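Local coordinates for PlaB phospholipase (Legionella pneumophila, PDB 6ZTI), which is an alpha/beta-hydrolase phospholipase linked to Legionella virulence, whose activity is controlled by NAD(H)-mediated tetramerization, at residues B[32-35]-B[36-39]; B[275-278]-B[279-283]. All blocks are in the same frame, centred on the assembly; numbering follows the deposited sequence.

Overall arrangement
Contact 1 starts helix 35-44 of the alpha/beta-hydrolase part. Contact 2 lies in the loop between strand 257-261 and helix 286-296. Their centres are 8 Å apart, and they meet directly. E34 joins them twice: its OE1 is 2.8 Å from M279 N and its N is 3.0 Å from I277 O, both probable hydrogen bonds. The indole adds packing, with W38 NE1 3.4 Å from A282 CB. The two turns therefore pack directly on each other, far from the chain centre. Their centres lie about 27 and 28 Å from the chain centre. Both are away from the thio-NAD pockets, which include R202, Y205 and R381.

Contact 1: B[32-35]-B[36-39]; sequences YGEL and PQWL
L35 O accepts the hydrogen bond of L39 N at 2.9 Å, nearly straight at 165°. This bond belongs to the first turn of helix 35-44, which follows strand 16-21 in the alpha/beta-hydrolase fold. One residue earlier, W38 N bonds to E34 O at 3.0 Å and lies in the carbonyl plane. E34 is the N-cap. The chain enters through a type II' turn from Y32 to L35, and G33 supplies the positive phi that this turn needs. P36 sits in the opening turn, where its lack of an N-H costs no helical bond. Its ring packs back on the turn, with P36 CG 3.9 Å from Y32 CB. F20 and L57 pack on the same proline.

The E34 carboxylate is directed to M279 N of another loop. Its stem lies beside the Q37 amide, with Q37 OE1 3.7 Å from E34 CB, and the two flat groups are turned 79° apart. Q37 also packs on L474 of a neighbouring subunit. L35 carries the apolar side. Its CG is anti to the backbone N (chi1 178°), which directs the branch toward W38 and L39, one turn on. L35 CD1 reaches W38 CE3 at 3.7 Å, approaching the indole obliquely. The same methyl, L35 CD1, lies 4.0 Å from L39 CG.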
loop_
_atom_site.group_PDB
_atom_site.type_symbol
_atom_site.label_atom_id
_atom_site.label_comp_id
_atom_site.label_asym_id
_atom_site.label_seq_id
_atom_site.Cartn_x
_atom_site.Cartn_y
_atom_site.Cartn_z
ATOM N N TYR B 32 -31.782 6.986 22.709
ATOM C CA TYR B 32 -31.838 7.178 24.154
ATOM C C TYR B 32 -32.998 6.446 24.817
ATOM O O TYR B 32 -33.125 6.514 26.045
ATOM C CB TYR B 32 -31.938 8.672 24.495
ATOM C CG TYR B 32 -30.796 9.514 23.957
ATOM C CD1 TYR B 32 -29.481 9.223 24.290
ATOM C CD2 TYR B 32 -31.038 10.622 23.136
ATOM C CE1 TYR B 32 -28.434 9.992 23.809
ATOM C CE2 TYR B 32 -30.000 11.397 22.655
ATOM C CZ TYR B 32 -28.698 11.073 23.000
ATOM O OH TYR B 32 -27.647 11.834 22.529
ATOM N N GLY B 33 -33.831 5.742 24.048
ATOM C CA GLY B 33 -34.979 5.074 24.623
ATOM C C GLY B 33 -35.959 6.122 25.116
ATOM O O GLY B 33 -36.037 7.226 24.584
ATOM N N GLU B 34 -36.703 5.775 26.165
ATOM C CA GLU B 34 -37.584 6.722 26.831
ATOM C C GLU B 34 -36.999 7.247 28.141
ATOM O O GLU B 34 -37.725 7.857 28.935
ATOM C CB GLU B 34 -38.961 6.083 27.057
ATOM C CG GLU B 34 -39.653 5.685 25.751
ATOM C CD GLU B 34 -41.100 5.219 25.931
ATOM O OE1 GLU B 34 -41.420 4.555 26.943
ATOM O OE2 GLU B 34 -41.925 5.526 25.042
ATOM N N LEU B 35 -35.694 7.075 28.357
ATOM C CA LEU B 35 -35.087 7.541 29.600
ATOM C C LEU B 35 -35.175 9.051 29.796
ATOM O O LEU B 35 -35.381 9.480 30.946
ATOM C CB LEU B 35 -33.622 7.090 29.662
ATOM C CG LEU B 35 -32.868 7.556 30.909
ATOM C CD1 LEU B 35 -33.581 7.031 32.149
ATOM C CD2 LEU B 35 -31.417 7.139 30.889
ATOM N N PRO B 36 -35.024 9.897 28.768
ATOM C CA PRO B 36 -35.209 11.347 28.993
ATOM C C PRO B 36 -36.587 11.710 29.520
ATOM O O PRO B 36 -36.699 12.459 30.500
ATOM C CB PRO B 36 -34.942 11.946 27.603
ATOM C CG PRO B 36 -34.053 10.943 26.927
ATOM C CD PRO B 36 -34.550 9.608 27.406
ATOM N N GLN B 37 -37.648 11.206 28.887
ATOM C CA GLN B 37 -38.999 11.452 29.389
ATOM C C GLN B 37 -39.172 10.917 30.806
ATOM O O GLN B 37 -39.871 11.526 31.626
ATOM C CB GLN B 37 -40.026 10.818 28.444
ATOM C CG GLN B 37 -40.171 11.565 27.113
ATOM C CD GLN B 37 -40.377 10.653 25.897
ATOM O OE1 GLN B 37 -40.144 9.441 25.951
ATOM N NE2 GLN B 37 -40.808 11.249 24.787
ATOM N N TRP B 38 -38.540 9.782 31.123
ATOM C CA TRP B 38 -38.686 9.213 32.460
ATOM C C TRP B 38 -37.992 10.071 33.512
ATOM O O TRP B 38 -38.537 10.274 34.605
ATOM C CB TRP B 38 -38.144 7.788 32.489
ATOM C CG TRP B 38 -38.361 7.086 33.803
ATOM C CD1 TRP B 38 -39.522 6.544 34.254
ATOM C CD2 TRP B 38 -37.382 6.850 34.830
ATOM N NE1 TRP B 38 -39.334 5.985 35.500
ATOM C CE2 TRP B 38 -38.029 6.163 35.872
ATOM C CE3 TRP B 38 -36.028 7.160 34.965
ATOM C CZ2 TRP B 38 -37.371 5.780 37.031
ATOM C CZ3 TRP B 38 -35.375 6.777 36.118
ATOM C CH2 TRP B 38 -36.045 6.092 37.135
ATOM N N LEU B 39 -36.788 10.573 33.210
ATOM C CA LEU B 39 -36.106 11.475 34.137
ATOM C C LEU B 39 -36.931 12.728 34.386
ATOM O O LEU B 39 -36.931 13.273 35.496
ATOM C CB LEU B 39 -34.729 11.864 33.600
ATOM C CG LEU B 39 -33.635 10.802 33.602
ATOM C CD1 LEU B 39 -32.349 11.389 33.044
ATOM C CD2 LEU B 39 -33.396 10.261 34.994
#

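Contact 2: B[275-278]-B[279-283]; sequences RSIT and MANAA
An ST motif at T278 shapes this loop between strand 257-261 and helix 286-296. T278 OG1 accepts N281 N at 3.1 Å. A weak bond from A280 N reaches the same hydroxyl oxygen. T278 O faces the same turn and takes two further weak bonds, the shorter from A282 N at 2.8 Å. Thus both oxygens of one threonine gather the backbone N-H groups that follow it.

N281 returns the grip. T278 N bonds to N281 OD1 at 3.0 Å, almost straight at 175°. Each of the two residues therefore offers a side-chain oxygen to the backbone N-H of the other, a reciprocal pattern like that of a capping box. The N-H comes from above the plane of the N281 amide, 45° out of it, and so does not follow a lone pair. The other end of the amide is better aligned: N281 ND2 donates to S276 O at 2.9 Å, and that oxygen lies in the amide plane. With both ends engaged, the amide is held against rotation about its last torsion.

The first torsions bring the two polar groups together. In T278, OG1 stands between the backbone N and the carbonyl carbon (chi1 70°), and CG of N281 takes the matching place. The two side chains cross at about a right angle, with T278 OG1 3.3 Å from N281 CG.

S276 OG is hydrogen-bonded to G272 O and H285 NE2, both in the same loop. M279 rests on W38 and N41 of helix 35-44. On the apolar side, I277 CG2 lies 4.1 Å from A282 CB.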
loop_
_atom_site.group_PDB
_atom_site.type_symbol
_atom_site.label_atom_id
_atom_site.label_comp_id
_atom_site.label_asym_id
_atom_site.label_seq_id
_atom_site.Cartn_x
_atom_site.Cartn_y
_atom_site.Cartn_z
ATOM N N ARG B 275 -31.071 1.808 25.170
ATOM C CA ARG B 275 -32.121 1.723 24.159
ATOM C C ARG B 275 -33.357 0.983 24.664
ATOM O O ARG B 275 -34.475 1.284 24.228
ATOM C CB ARG B 275 -31.583 1.030 22.905
ATOM C CG ARG B 275 -32.574 1.004 21.742
ATOM C CD ARG B 275 -32.772 2.390 21.139
ATOM N NE ARG B 275 -33.630 2.377 19.956
ATOM C CZ ARG B 275 -34.953 2.490 19.989
ATOM N NH1 ARG B 275 -35.588 2.613 21.150
ATOM N NH2 ARG B 275 -35.641 2.476 18.854
ATOM N N SER B 276 -33.186 0.017 25.568
ATOM C CA SER B 276 -34.292 -0.823 26.014
ATOM C C SER B 276 -35.155 -0.182 27.104
ATOM O O SER B 276 -36.171 -0.776 27.491
ATOM C CB SER B 276 -33.748 -2.167 26.510
ATOM O OG SER B 276 -33.059 -2.041 27.740
ATOM N N ILE B 277 -34.810 1.017 27.568
ATOM C CA ILE B 277 -35.538 1.672 28.652
ATOM C C ILE B 277 -36.856 2.219 28.120
ATOM O O ILE B 277 -36.877 2.995 27.159
ATOM C CB ILE B 277 -34.693 2.799 29.266
ATOM C CG1 ILE B 277 -33.402 2.238 29.854
ATOM C CG2 ILE B 277 -35.475 3.542 30.331
ATOM C CD1 ILE B 277 -32.485 3.296 30.414
ATOM N N THR B 278 -37.957 1.851 28.772
ATOM C CA THR B 278 -39.267 2.407 28.463
ATOM C C THR B 278 -39.877 2.983 29.733
ATOM O O THR B 278 -39.456 2.661 30.848
ATOM C CB THR B 278 -40.221 1.354 27.871
ATOM O OG1 THR B 278 -40.592 0.412 28.885
ATOM C CG2 THR B 278 -39.561 0.628 26.715
ATOM N N MET B 279 -40.891 3.838 29.553
ATOM C CA MET B 279 -41.613 4.359 30.707
ATOM C C MET B 279 -42.175 3.225 31.550
ATOM O O MET B 279 -42.272 3.349 32.778
ATOM C CB MET B 279 -42.747 5.286 30.262
ATOM C CG MET B 279 -42.298 6.642 29.722
ATOM S SD MET B 279 -41.354 7.593 30.922
ATOM C CE MET B 279 -42.546 7.786 32.249
ATOM N N ALA B 280 -42.526 2.105 30.914
ATOM C CA ALA B 280 -43.214 1.038 31.627
ATOM C C ALA B 280 -42.248 0.158 32.406
ATOM O O ALA B 280 -42.605 -0.355 33.474
ATOM C CB ALA B 280 -44.027 0.199 30.641
ATOM N N ASN B 281 -41.027 -0.018 31.911
ATOM C CA ASN B 281 -40.065 -0.872 32.583
ATOM C C ASN B 281 -39.011 -0.091 33.358
ATOM O O ASN B 281 -38.238 -0.706 34.091
ATOM C CB ASN B 281 -39.391 -1.816 31.569
ATOM C CG ASN B 281 -38.353 -1.120 30.679
ATOM O OD1 ASN B 281 -37.807 -0.067 31.018
ATOM N ND2 ASN B 281 -38.060 -1.740 29.539
ATOM N N ALA B 282 -38.988 1.241 33.254
ATOM C CA ALA B 282 -37.875 2.000 33.824
ATOM C C ALA B 282 -37.730 1.755 35.321
ATOM O O ALA B 282 -36.612 1.586 35.823
ATOM C CB ALA B 282 -38.057 3.492 33.548
ATOM N N ALA B 283 -38.842 1.744 36.058
ATOM C CA ALA B 283 -38.756 1.591 37.505
ATOM C C ALA B 283 -38.003 0.332 37.905
ATOM O O ALA B 283 -37.463 0.272 39.015
ATOM C CB ALA B 283 -40.159 1.580 38.115
#